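PDB 4KP2: methanogen homoaconitase large subunit from Methanocaldococcus jannaschii, which works with a small subunit as an iron-sulfur hydro-lyase that interconverts (R)-homocitrate and homoisocitrate through cis-homoaconitate in 2-oxosuberate biosynthesis. Local coordinates for residues Ile122-Tyr127 against Cys142-Phe147; Tyr127-Met132 against Asp250-Glu255; Ile210-Glu215 against Thr227-Ala232. All blocks are in the same frame, centred on the assembly; numbering follows the deposited sequence.

Contact 1 (Ile122-Tyr127 against Cys142-Phe147)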
ATOM      1  N   ILE A 122       0.977  10.184 -15.066  1.00 45.80           N
ATOM      2  CA  ILE A 122       0.178  11.397 -14.929  1.00 47.30           C
ATOM      3  C   ILE A 122       0.504  12.371 -16.054  1.00 52.24           C
ATOM      4  O   ILE A 122      -0.388  12.981 -16.647  1.00 52.18           O
ATOM      5  CB  ILE A 122       0.435  12.086 -13.574  1.00 42.06           C
ATOM      6  CG1 ILE A 122      -0.083  11.219 -12.427  1.00 45.51           C
ATOM      7  CG2 ILE A 122      -0.221  13.459 -13.531  1.00 43.64           C
ATOM      8  CD1 ILE A 122       0.156  11.815 -11.060  1.00 48.47           C
ATOM      9  N   LEU A 123       1.793  12.497 -16.349  1.00 49.47           N
ATOM     10  CA  LEU A 123       2.269  13.405 -17.385  1.00 50.61           C
ATOM     11  C   LEU A 123       1.730  12.999 -18.753  1.00 52.98           C
ATOM     12  O   LEU A 123       1.454  13.847 -19.602  1.00 52.37           O
ATOM     13  CB  LEU A 123       3.798  13.421 -17.405  1.00 46.38           C
ATOM     14  CG  LEU A 123       4.484  14.782 -17.513  1.00 47.81           C
ATOM     15  CD1 LEU A 123       4.016  15.695 -16.395  1.00 50.48           C
ATOM     16  CD2 LEU A 123       5.994  14.615 -17.468  1.00 42.57           C
ATOM     17  N   ALA A 124       1.581  11.695 -18.959  1.00 47.46           N
ATOM     18  CA  ALA A 124       1.070  11.168 -20.218  1.00 50.78           C
ATOM     19  C   ALA A 124      -0.447  11.272 -20.287  1.00 51.26           C
ATOM     20  O   ALA A 124      -1.031  11.275 -21.372  1.00 57.36           O
ATOM     21  CB  ALA A 124       1.509   9.725 -20.403  1.00 45.16           C
ATOM     22  N   GLU A 125      -1.083  11.362 -19.125  1.00 53.05           N
ATOM     23  CA  GLU A 125      -2.540  11.364 -19.055  1.00 58.22           C
ATOM     24  C   GLU A 125      -3.167  12.745 -19.198  1.00 59.38           C
ATOM     25  O   GLU A 125      -4.370  12.852 -19.432  1.00 62.49           O
ATOM     26  CB  GLU A 125      -3.019  10.730 -17.748  1.00 53.54           C
ATOM     27  CG  GLU A 125      -3.004   9.215 -17.742  1.00 50.77           C
ATOM     28  CD  GLU A 125      -3.517   8.640 -16.437  1.00 54.42           C
ATOM     29  OE1 GLU A 125      -3.933   9.428 -15.560  1.00 39.46           O
ATOM     30  OE2 GLU A 125      -3.505   7.401 -16.287  1.00 53.10           O
ATOM     31  N   ASN A 126      -2.368  13.801 -19.059  1.00 55.82           N
ATOM     32  CA  ASN A 126      -2.942  15.143 -19.023  1.00 56.60           C
ATOM     33  C   ASN A 126      -1.989  16.295 -19.347  1.00 56.71           C
ATOM     34  O   ASN A 126      -2.319  17.456 -19.106  1.00 61.50           O
ATOM     35  CB  ASN A 126      -3.596  15.386 -17.657  1.00 63.01           C
ATOM     36  CG  ASN A 126      -4.762  16.354 -17.729  1.00 65.86           C
ATOM     37  OD1 ASN A 126      -4.611  17.545 -17.459  1.00 64.34           O
ATOM     38  ND2 ASN A 126      -5.932  15.845 -18.094  1.00 67.75           N
ATOM     39  N   TYR A 127      -0.816  15.995 -19.898  1.00 51.95           N
ATOM     40  CA  TYR A 127       0.159  17.055 -20.152  1.00 48.67           C
ATOM     41  C   TYR A 127       0.922  16.949 -21.472  1.00 47.20           C
ATOM     42  O   TYR A 127       0.841  17.847 -22.311  1.00 51.30           O
ATOM     43  CB  TYR A 127       1.145  17.167 -18.985  1.00 51.37           C
ATOM     44  CG  TYR A 127       0.504  17.581 -17.681  1.00 51.60           C
ATOM     45  CD1 TYR A 127       0.116  18.897 -17.466  1.00 52.89           C
ATOM     46  CD2 TYR A 127       0.288  16.660 -16.666  1.00 50.05           C
ATOM     47  CE1 TYR A 127      -0.471  19.282 -16.276  1.00 52.86           C
ATOM     48  CE2 TYR A 127      -0.297  17.037 -15.472  1.00 55.13           C
ATOM     49  CZ  TYR A 127      -0.676  18.350 -15.284  1.00 52.76           C
ATOM     50  OH  TYR A 127      -1.259  18.733 -14.098  1.00 48.67           O
ATOM     51  N   CYS A 142      12.309   9.702 -20.691  1.00 42.78           N
ATOM     52  CA  CYS A 142      12.335   9.310 -22.097  1.00 42.06           C
ATOM     53  C   CYS A 142      11.051   8.605 -22.538  1.00 42.83           C
ATOM     54  O   CYS A 142      10.816   8.420 -23.732  1.00 48.30           O
ATOM     55  CB  CYS A 142      13.542   8.410 -22.371  1.00 40.90           C
ATOM     56  SG  CYS A 142      13.649   6.960 -21.293  1.00 48.23           S
ATOM     57  N   THR A 143      10.232   8.213 -21.566  1.00 40.68           N
ATOM     58  CA  THR A 143       8.959   7.549 -21.827  1.00 48.96           C
ATOM     59  C   THR A 143       8.045   8.404 -22.701  1.00 48.56           C
ATOM     60  O   THR A 143       7.299   7.887 -23.534  1.00 50.76           O
ATOM     61  CB  THR A 143       8.231   7.223 -20.504  1.00 41.27           C
ATOM     62  OG1 THR A 143       9.102   6.474 -19.647  1.00 48.05           O
ATOM     63  CG2 THR A 143       6.964   6.422 -20.761  1.00 38.67           C
ATOM     64  N   HIS A 144       8.126   9.719 -22.520  1.00 43.48           N
ATOM     65  CA  HIS A 144       7.235  10.654 -23.199  1.00 40.95           C
ATOM     66  C   HIS A 144       7.649  10.931 -24.640  1.00 45.26           C
ATOM     67  O   HIS A 144       7.164  11.876 -25.263  1.00 43.35           O
ATOM     68  CB  HIS A 144       7.155  11.962 -22.412  1.00 41.49           C
ATOM     69  CG  HIS A 144       6.907  11.764 -20.949  1.00 45.04           C
ATOM     70  ND1 HIS A 144       5.691  11.345 -20.452  1.00 46.79           N
ATOM     71  CD2 HIS A 144       7.719  11.918 -19.879  1.00 46.95           C
ATOM     72  CE1 HIS A 144       5.766  11.253 -19.137  1.00 50.33           C
ATOM     73  NE2 HIS A 144       6.984  11.595 -18.762  1.00 50.16           N
ATOM     74  N   GLY A 145       8.545  10.104 -25.165  1.00 41.95           N
ATOM     75  CA  GLY A 145       8.933  10.191 -26.559  1.00 44.16           C
ATOM     76  C   GLY A 145       7.944   9.439 -27.424  1.00 46.20           C
ATOM     77  O   GLY A 145       8.026   9.464 -28.652  1.00 52.38           O
ATOM     78  N   ALA A 146       6.999   8.767 -26.772  1.00 43.56           N
ATOM     79  CA  ALA A 146       5.965   8.016 -27.469  1.00 43.68           C
ATOM     80  C   ALA A 146       4.905   8.954 -28.034  1.00 45.43           C
ATOM     81  O   ALA A 146       4.083   8.555 -28.860  1.00 42.72           O
ATOM     82  CB  ALA A 146       5.333   7.001 -26.535  1.00 45.36           C
ATOM     83  N   PHE A 147       4.930  10.201 -27.576  1.00 42.08           N
ATOM     84  CA  PHE A 147       4.011  11.223 -28.061  1.00 43.05           C
ATOM     85  C   PHE A 147       4.613  11.969 -29.245  1.00 46.11           C
ATOM     86  O   PHE A 147       3.953  12.803 -29.865  1.00 42.78           O
ATOM     87  CB  PHE A 147       3.675  12.210 -26.943  1.00 39.81           C
ATOM     88  CG  PHE A 147       2.801  11.634 -25.869  1.00 45.15           C
ATOM     89  CD1 PHE A 147       3.350  10.917 -24.818  1.00 45.26           C
ATOM     90  CD2 PHE A 147       1.429  11.809 -25.908  1.00 52.52           C
ATOM     91  CE1 PHE A 147       2.545  10.384 -23.828  1.00 53.46           C
ATOM     92  CE2 PHE A 147       0.617  11.281 -24.923  1.00 53.37           C
ATOM     93  CZ  PHE A 147       1.176  10.568 -23.880  1.00 57.85           C
TER

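Contact 2 (Tyr127-Met132 against Asp250-Glu255)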
ATOM      1  N   TYR A 127      -0.816  15.995 -19.898  1.00 51.95           N
ATOM      2  CA  TYR A 127       0.159  17.055 -20.152  1.00 48.67           C
ATOM      3  C   TYR A 127       0.922  16.949 -21.472  1.00 47.20           C
ATOM      4  O   TYR A 127       0.841  17.847 -22.311  1.00 51.30           O
ATOM      5  CB  TYR A 127       1.145  17.167 -18.985  1.00 51.37           C
ATOM      6  CG  TYR A 127       0.504  17.581 -17.681  1.00 51.60           C
ATOM      7  CD1 TYR A 127       0.116  18.897 -17.466  1.00 52.89           C
ATOM      8  CD2 TYR A 127       0.288  16.660 -16.666  1.00 50.05           C
ATOM      9  CE1 TYR A 127      -0.471  19.282 -16.276  1.00 52.86           C
ATOM     10  CE2 TYR A 127      -0.297  17.037 -15.472  1.00 55.13           C
ATOM     11  CZ  TYR A 127      -0.676  18.350 -15.284  1.00 52.76           C
ATOM     12  OH  TYR A 127      -1.259  18.733 -14.098  1.00 48.67           O
ATOM     13  N   VAL A 128       1.666  15.862 -21.646  1.00 48.30           N
ATOM     14  CA  VAL A 128       2.588  15.725 -22.776  1.00 44.55           C
ATOM     15  C   VAL A 128       1.928  15.791 -24.154  1.00 46.99           C
ATOM     16  O   VAL A 128       1.161  14.906 -24.535  1.00 49.53           O
ATOM     17  CB  VAL A 128       3.404  14.422 -22.684  1.00 44.62           C
ATOM     18  CG1 VAL A 128       4.320  14.290 -23.890  1.00 45.72           C
ATOM     19  CG2 VAL A 128       4.208  14.389 -21.394  1.00 47.30           C
ATOM     20  N   LEU A 129       2.246  16.846 -24.898  1.00 50.28           N
ATOM     21  CA  LEU A 129       1.789  16.993 -26.275  1.00 47.78           C
ATOM     22  C   LEU A 129       2.939  16.709 -27.234  1.00 44.91           C
ATOM     23  O   LEU A 129       4.102  16.847 -26.861  1.00 46.50           O
ATOM     24  CB  LEU A 129       1.248  18.404 -26.513  1.00 44.72           C
ATOM     25  CG  LEU A 129      -0.111  18.742 -25.902  1.00 44.03           C
ATOM     26  CD1 LEU A 129      -0.476  20.188 -26.198  1.00 43.18           C
ATOM     27  CD2 LEU A 129      -1.176  17.801 -26.431  1.00 47.02           C
ATOM     28  N   PRO A 130       2.617  16.295 -28.471  1.00 49.96           N
ATOM     29  CA  PRO A 130       3.643  16.052 -29.492  1.00 50.97           C
ATOM     30  C   PRO A 130       4.507  17.282 -29.762  1.00 49.95           C
ATOM     31  O   PRO A 130       4.086  18.405 -29.486  1.00 46.52           O
ATOM     32  CB  PRO A 130       2.818  15.705 -30.733  1.00 52.52           C
ATOM     33  CG  PRO A 130       1.573  15.108 -30.187  1.00 48.49           C
ATOM     34  CD  PRO A 130       1.281  15.878 -28.930  1.00 46.42           C
ATOM     35  N   ASN A 131       5.710  17.049 -30.285  1.00 50.87           N
ATOM     36  CA  ASN A 131       6.664  18.107 -30.633  1.00 47.27           C
ATOM     37  C   ASN A 131       7.207  18.904 -29.443  1.00 46.60           C
ATOM     38  O   ASN A 131       7.993  19.836 -29.621  1.00 50.79           O
ATOM     39  CB  ASN A 131       6.082  19.056 -31.689  1.00 44.61           C
ATOM     40  CG  ASN A 131       5.579  18.324 -32.915  1.00 41.07           C
ATOM     41  OD1 ASN A 131       6.042  17.229 -33.234  1.00 41.79           O
ATOM     42  ND2 ASN A 131       4.621  18.925 -33.609  1.00 50.94           N
ATOM     43  N   MET A 132       6.798  18.532 -28.235  1.00 43.72           N
ATOM     44  CA  MET A 132       7.248  19.222 -27.030  1.00 46.34           C
ATOM     45  C   MET A 132       8.703  18.920 -26.694  1.00 42.42           C
ATOM     46  O   MET A 132       9.310  18.006 -27.251  1.00 43.07           O
ATOM     47  CB  MET A 132       6.380  18.837 -25.831  1.00 40.95           C
ATOM     48  CG  MET A 132       5.148  19.698 -25.622  1.00 41.05           C
ATOM     49  SD  MET A 132       4.372  19.342 -24.033  1.00 43.36           S
ATOM     50  CE  MET A 132       3.019  20.513 -24.033  1.00 46.22           C
ATOM     51  N   ASP A 250      -5.756   9.752 -30.870  1.00 62.78           N
ATOM     52  CA  ASP A 250      -6.905   9.068 -30.284  1.00 61.90           C
ATOM     53  C   ASP A 250      -6.752   8.938 -28.774  1.00 60.38           C
ATOM     54  O   ASP A 250      -7.734   8.993 -28.033  1.00 61.81           O
ATOM     55  CB  ASP A 250      -7.093   7.687 -30.916  1.00 62.67           C
ATOM     56  CG  ASP A 250      -7.497   7.762 -32.375  1.00 62.99           C
ATOM     57  OD1 ASP A 250      -8.138   8.761 -32.765  1.00 63.83           O
ATOM     58  OD2 ASP A 250      -7.177   6.822 -33.132  1.00 63.05           O
ATOM     59  N   TYR A 251      -5.514   8.761 -28.325  1.00 60.72           N
ATOM     60  CA  TYR A 251      -5.215   8.663 -26.903  1.00 59.36           C
ATOM     61  C   TYR A 251      -5.419  10.007 -26.217  1.00 57.57           C
ATOM     62  O   TYR A 251      -5.803  10.069 -25.049  1.00 61.01           O
ATOM     63  CB  TYR A 251      -3.778   8.183 -26.701  1.00 55.84           C
ATOM     64  CG  TYR A 251      -3.328   8.148 -25.258  1.00 54.90           C
ATOM     65  CD1 TYR A 251      -3.653   7.080 -24.433  1.00 53.83           C
ATOM     66  CD2 TYR A 251      -2.565   9.181 -24.723  1.00 59.74           C
ATOM     67  CE1 TYR A 251      -3.240   7.045 -23.114  1.00 55.84           C
ATOM     68  CE2 TYR A 251      -2.150   9.154 -23.408  1.00 54.13           C
ATOM     69  CZ  TYR A 251      -2.489   8.084 -22.607  1.00 59.20           C
ATOM     70  OH  TYR A 251      -2.074   8.056 -21.296  1.00 56.85           O
ATOM     71  N   LEU A 252      -5.161  11.085 -26.952  1.00 54.71           N
ATOM     72  CA  LEU A 252      -5.312  12.429 -26.413  1.00 56.76           C
ATOM     73  C   LEU A 252      -6.781  12.840 -26.372  1.00 61.18           C
ATOM     74  O   LEU A 252      -7.130  13.870 -25.794  1.00 67.65           O
ATOM     75  CB  LEU A 252      -4.497  13.432 -27.232  1.00 58.34           C
ATOM     76  CG  LEU A 252      -2.995  13.150 -27.312  1.00 52.78           C
ATOM     77  CD1 LEU A 252      -2.287  14.218 -28.127  1.00 54.79           C
ATOM     78  CD2 LEU A 252      -2.399  13.049 -25.918  1.00 48.38           C
ATOM     79  N   LYS A 253      -7.635  12.029 -26.987  1.00 59.96           N
ATOM     80  CA  LYS A 253      -9.072  12.266 -26.948  1.00 60.86           C
ATOM     81  C   LYS A 253      -9.701  11.552 -25.761  1.00 64.10           C
ATOM     82  O   LYS A 253     -10.575  12.093 -25.082  1.00 66.89           O
ATOM     83  CB  LYS A 253      -9.735  11.784 -28.239  1.00 64.77           C
ATOM     84  CG  LYS A 253      -9.348  12.571 -29.474  1.00 60.52           C
ATOM     85  CD  LYS A 253     -10.285  12.261 -30.626  1.00 60.18           C
ATOM     86  CE  LYS A 253     -10.328  10.771 -30.919  1.00 70.70           C
ATOM     87  NZ  LYS A 253     -11.306  10.446 -31.994  1.00 60.64           N
ATOM     88  N   LYS A 254      -9.248  10.328 -25.518  1.00 67.87           N
ATOM     89  CA  LYS A 254      -9.793   9.488 -24.462  1.00 64.28           C
ATOM     90  C   LYS A 254      -9.393   9.979 -23.070  1.00 66.17           C
ATOM     91  O   LYS A 254     -10.142   9.819 -22.105  1.00 75.19           O
ATOM     92  CB  LYS A 254      -9.342   8.040 -24.683  1.00 59.83           C
ATOM     93  CG  LYS A 254      -9.441   7.128 -23.476  1.00 70.87           C
ATOM     94  CD  LYS A 254      -9.078   5.702 -23.851  1.00 73.91           C
ATOM     95  CE  LYS A 254      -8.711   4.879 -22.629  1.00 78.62           C
ATOM     96  NZ  LYS A 254      -7.439   5.351 -22.013  1.00 76.81           N
ATOM     97  N   GLU A 255      -8.224  10.607 -22.976  1.00 62.60           N
ATOM     98  CA  GLU A 255      -7.662  10.985 -21.683  1.00 63.27           C
ATOM     99  C   GLU A 255      -7.956  12.424 -21.253  1.00 64.93           C
ATOM    100  O   GLU A 255      -8.608  12.653 -20.233  1.00 75.13           O
ATOM    101  CB  GLU A 255      -6.150  10.736 -21.672  1.00 61.44           C
ATOM    102  CG  GLU A 255      -5.756   9.284 -21.899  1.00 61.34           C
ATOM    103  CD  GLU A 255      -6.134   8.383 -20.738  1.00 61.83           C
ATOM    104  OE1 GLU A 255      -6.312   8.899 -19.616  1.00 64.83           O
ATOM    105  OE2 GLU A 255      -6.249   7.157 -20.947  1.00 62.11           O
TER

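Contact 3 (Ile210-Glu215 against Thr227-Ala232)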
ATOM      1  N   ILE A 210      16.803   6.993 -29.471  1.00 55.50           N
ATOM      2  CA  ILE A 210      16.177   5.814 -30.055  1.00 48.99           C
ATOM      3  C   ILE A 210      14.946   6.199 -30.864  1.00 50.43           C
ATOM      4  O   ILE A 210      14.052   6.880 -30.363  1.00 51.93           O
ATOM      5  CB  ILE A 210      15.749   4.807 -28.974  1.00 49.22           C
ATOM      6  CG1 ILE A 210      16.859   4.618 -27.937  1.00 49.44           C
ATOM      7  CG2 ILE A 210      15.371   3.480 -29.610  1.00 49.32           C
ATOM      8  CD1 ILE A 210      18.038   3.826 -28.445  1.00 57.34           C
ATOM      9  N   GLU A 211      14.899   5.761 -32.117  1.00 46.99           N
ATOM     10  CA  GLU A 211      13.753   6.036 -32.974  1.00 46.35           C
ATOM     11  C   GLU A 211      13.074   4.745 -33.412  1.00 52.67           C
ATOM     12  O   GLU A 211      13.576   4.031 -34.281  1.00 53.56           O
ATOM     13  CB  GLU A 211      14.176   6.850 -34.197  1.00 50.94           C
ATOM     14  CG  GLU A 211      13.040   7.169 -35.154  1.00 57.67           C
ATOM     15  CD  GLU A 211      13.461   8.098 -36.275  1.00 52.74           C
ATOM     16  OE1 GLU A 211      14.478   8.805 -36.111  1.00 46.44           O
ATOM     17  OE2 GLU A 211      12.778   8.118 -37.321  1.00 46.07           O
ATOM     18  N   TYR A 212      11.930   4.449 -32.805  1.00 46.93           N
ATOM     19  CA  TYR A 212      11.182   3.245 -33.141  1.00 51.28           C
ATOM     20  C   TYR A 212      10.286   3.469 -34.352  1.00 53.46           C
ATOM     21  O   TYR A 212       9.622   4.501 -34.467  1.00 47.97           O
ATOM     22  CB  TYR A 212      10.336   2.781 -31.953  1.00 48.20           C
ATOM     23  CG  TYR A 212      11.134   2.423 -30.721  1.00 48.89           C
ATOM     24  CD1 TYR A 212      11.749   1.183 -30.604  1.00 46.59           C
ATOM     25  CD2 TYR A 212      11.262   3.321 -29.670  1.00 50.86           C
ATOM     26  CE1 TYR A 212      12.476   0.849 -29.476  1.00 42.72           C
ATOM     27  CE2 TYR A 212      11.984   2.998 -28.539  1.00 51.94           C
ATOM     28  CZ  TYR A 212      12.588   1.762 -28.447  1.00 52.29           C
ATOM     29  OH  TYR A 212      13.309   1.443 -27.318  1.00 50.91           O
ATOM     30  N   GLY A 213      10.269   2.493 -35.251  1.00 55.59           N
ATOM     31  CA  GLY A 213       9.429   2.552 -36.431  1.00 59.48           C
ATOM     32  C   GLY A 213       9.064   1.162 -36.910  1.00 59.37           C
ATOM     33  O   GLY A 213       9.425   0.167 -36.284  1.00 64.15           O
ATOM     34  N   GLY A 214       8.344   1.091 -38.024  1.00 54.49           N
ATOM     35  CA  GLY A 214       7.953  -0.185 -38.586  1.00 57.87           C
ATOM     36  C   GLY A 214       6.475  -0.470 -38.414  1.00 59.29           C
ATOM     37  O   GLY A 214       5.765   0.266 -37.731  1.00 60.81           O
ATOM     38  N   GLU A 215       6.020  -1.552 -39.036  1.00 55.83           N
ATOM     39  CA  GLU A 215       4.608  -1.918 -39.028  1.00 58.22           C
ATOM     40  C   GLU A 215       4.099  -2.269 -37.632  1.00 55.83           C
ATOM     41  O   GLU A 215       2.931  -2.042 -37.315  1.00 56.17           O
ATOM     42  CB  GLU A 215       4.360  -3.081 -39.993  1.00 57.51           C
ATOM     43  CG  GLU A 215       5.226  -4.302 -39.729  1.00 60.74           C
ATOM     44  CD  GLU A 215       5.161  -5.315 -40.856  1.00 69.43           C
ATOM     45  OE1 GLU A 215       5.699  -6.430 -40.688  1.00 61.11           O
ATOM     46  OE2 GLU A 215       4.577  -4.995 -41.911  1.00 80.19           O
ATOM     47  N   THR A 227       5.875   1.849 -23.472  1.00 50.44           N
ATOM     48  CA  THR A 227       6.793   0.827 -22.984  1.00 50.35           C
ATOM     49  C   THR A 227       8.125   0.865 -23.727  1.00 52.02           C
ATOM     50  O   THR A 227       9.191   0.758 -23.119  1.00 51.69           O
ATOM     51  CB  THR A 227       6.181  -0.581 -23.116  1.00 47.83           C
ATOM     52  OG1 THR A 227       4.950  -0.638 -22.386  1.00 46.49           O
ATOM     53  CG2 THR A 227       7.136  -1.634 -22.575  1.00 49.47           C
ATOM     54  N   LEU A 228       8.055   1.023 -25.045  1.00 49.07           N
ATOM     55  CA  LEU A 228       9.251   1.046 -25.882  1.00 50.84           C
ATOM     56  C   LEU A 228      10.149   2.241 -25.576  1.00 52.27           C
ATOM     57  O   LEU A 228      11.373   2.114 -25.542  1.00 53.97           O
ATOM     58  CB  LEU A 228       8.871   1.040 -27.364  1.00 51.99           C
ATOM     59  CG  LEU A 228       8.954  -0.308 -28.085  1.00 46.55           C
ATOM     60  CD1 LEU A 228       8.144  -1.368 -27.355  1.00 54.71           C
ATOM     61  CD2 LEU A 228       8.490  -0.173 -29.527  1.00 42.05           C
ATOM     62  N   CYS A 229       9.537   3.398 -25.353  1.00 43.28           N
ATOM     63  CA  CYS A 229      10.291   4.614 -25.073  1.00 48.72           C
ATOM     64  C   CYS A 229      10.764   4.671 -23.626  1.00 50.55           C
ATOM     65  O   CYS A 229      11.679   5.422 -23.294  1.00 43.62           O
ATOM     66  CB  CYS A 229       9.454   5.852 -25.401  1.00 52.02           C
ATOM     67  SG  CYS A 229       9.020   6.013 -27.147  1.00 49.88           S
ATOM     68  N   ASN A 230      10.137   3.872 -22.768  1.00 49.02           N
ATOM     69  CA  ASN A 230      10.483   3.851 -21.352  1.00 46.17           C
ATOM     70  C   ASN A 230      11.826   3.175 -21.095  1.00 42.96           C
ATOM     71  O   ASN A 230      12.582   3.589 -20.213  1.00 47.33           O
ATOM     72  CB  ASN A 230       9.390   3.153 -20.541  1.00 51.86           C
ATOM     73  CG  ASN A 230       9.666   3.172 -19.050  1.00 50.19           C
ATOM     74  OD1 ASN A 230      10.414   2.341 -18.533  1.00 50.41           O
ATOM     75  ND2 ASN A 230       9.059   4.122 -18.350  1.00 47.49           N
ATOM     76  N   MET A 231      12.117   2.137 -21.871  1.00 46.78           N
ATOM     77  CA  MET A 231      13.328   1.350 -21.677  1.00 53.28           C
ATOM     78  C   MET A 231      14.471   1.856 -22.550  1.00 54.29           C
ATOM     79  O   MET A 231      15.367   1.096 -22.912  1.00 59.80           O
ATOM     80  CB  MET A 231      13.057  -0.120 -21.991  1.00 50.08           C
ATOM     81  CG  MET A 231      11.817  -0.685 -21.322  1.00 50.33           C
ATOM     82  SD  MET A 231      12.211  -1.800 -19.964  1.00 65.48           S
ATOM     83  CE  MET A 231      13.251  -2.993 -20.803  1.00 52.02           C
ATOM     84  N   ALA A 232      14.435   3.141 -22.885  1.00 48.21           N
ATOM     85  CA  ALA A 232      15.469   3.736 -23.724  1.00 55.85           C
ATOM     86  C   ALA A 232      16.761   3.950 -22.941  1.00 57.00           C
ATOM     87  O   ALA A 232      17.855   3.713 -23.454  1.00 57.85           O
ATOM     88  CB  ALA A 232      14.982   5.047 -24.318  1.00 44.32           C
TER

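Contact 1 (Ile122-Tyr127 against Cys142-Phe147)
His144 and Phe147 both place CG anti to the carbonyl carbon and beside the backbone N (chi1 -48° and -71°), and this shared setting brings the imidazole against Leu123 and the phenyl ring against Ala124 of helix 119-126. The imidazole crosses the Leu123 side chain at about a right angle, meeting it at two points: CE1 of His144 lies 3.4 Å from CB of Leu123, and NE2 of His144 lies 3.4 Å from CD2 of Leu123. Three residues further on, Phe147 presents the far end of its ring to the next helix residue, with CZ of Phe147 3.6 Å from CB of Ala124 and 3.4 Å from O of Ala124, the oxygen approaching the ring obliquely. The loop carrying both rings follows strand 133-136, so the contact packs the helix before this strand of the parallel sheet against the turn after it. His144 also meets the His120 ring, and its side chain lies about 6 Å from that of Cys323, a predicted ligand of the [4Fe-4S] cluster. Replacing His144 by alanine is likely to leave a gap beside CB and CD2 of Leu123 and to cost His120 its ring neighbour. No hydrogen bond crosses between the two segments, so they meet by van der Waals contact of rings with aliphatic carbons and one carbonyl, whose oxygen, on Ala124, is hydrogen-bonded to Arg256 instead.

Contact 2 (Tyr127-Met132 against Asp250-Glu255)
Val128 is the first residue of the 127-132 loop to meet helix 246-254, and it does so through its backbone: its carbonyl O stands 4.2 Å from CD2 of Leu252. The same oxygen accepts a hydrogen bond from Arg256, so a buried polar atom is paired even though the leucine beside it is purely apolar. Leu129 comes next. Its CG stands beside the backbone N, anti to the carbonyl carbon (chi1 -73°), which carries CD2 of Leu129 to 4.1 Å from CD1 of Leu252, the two side chains crossing at a slant. Its backbone N makes a weak but nearly straight hydrogen bond to SD of Met132 (N-H...S angle 167°), within the loop itself. Pro130 then meets the end of Leu252 with its ring carbon CD, 4.0 Å from CD1 of Leu252. Leu252 thus divides its work between its two methyls: CD1 serves Leu129 and Pro130 together, while CD2 turns to the Val128 carbonyl.

Pro130 also opens the corner of a type II beta turn from Leu129 to Met132, closed by a weak backbone bond from Met132 N to Leu129 O. Asn131 takes the following corner with a positive phi of 66°, as this turn type requires, and its ND2 bonds to the carbonyl of Glu269. Leu266 of helix 260-267 touches both Leu129 and Leu252, widening the apolar patch. Because no hydrogen bond or salt bridge joins 127-132 to 250-255, their meeting relies on one leucine nestling against a turn whose shape suits proline and is helped by two weak bonds of its own, a small and only partly buried interface made mostly of methyl and methylene groups.

Contact 3 (Ile210-Glu215 against Thr227-Ala232)
Tyr212 lays the face of its ring against Leu228, so that a flat plate on strand 208-213 meets the bulge of an aliphatic side chain on helix 222-230. CB of Leu228 sits almost over the middle of the ring, 3.9 Å from the centroid of Tyr212 and 11° off the normal, a clear CH-pi contact. Farther out, CD2 of Leu228 covers the inner part of the ring and comes within 3.7 Å of CD1 of Tyr212. On the opposite face Ile210 sets its CG2 3.4 Å above the Tyr212 ring plane, toward the rim, and the phenol is thereby sandwiched between a neighbour on its own strand and the helix. CG2 of Ile210 is anti to the backbone N, whereas CG1, anti to the carbonyl carbon, leads off from the ring and fits against the methyl of Ala232, with CG1 of Ile210 4.1 Å from CB of Ala232.

Strand 208-213, helices 215-219 and 222-230, and the parallel neighbouring strand 239-242 form a beta-alpha-beta crossover. Tyr212 and Leu228 pack helix 222-230 onto the sheet within this crossover. On the other side of the strand from Tyr212, Glu211 makes a salt bridge with Arg177.

At the far end of the plate, the hydroxyl of Tyr212 donates a weak hydrogen bond to O of Leu228, with OH of Tyr212 and O of Leu228 2.7 Å apart. Cys229 comes in obliquely beside the ring, its SG 5.4 Å from the centroid of Tyr212 in a sulfur-aromatic contact.

Contacts 1 and 3 are wholly buried, whereas contact 2 is only partly so. The first segments of contacts 1 and 2, 122-127 and 127-132, follow one another and share Tyr127, with a probable hydrogen bond from Val128 N to Leu123 O at the junction. Contact 3 belongs to a different, mixed sheet, yet it touches contact 1 where Thr143 OG1 and Asn230 ND2 meet, near the predicted cluster ligand Cys323. The chemistry differs accordingly: rings meet aliphatic groups in both buried contacts, with a weak hydrogen bond across contact 3, while contact 2 relies on aliphatic groups without an aromatic.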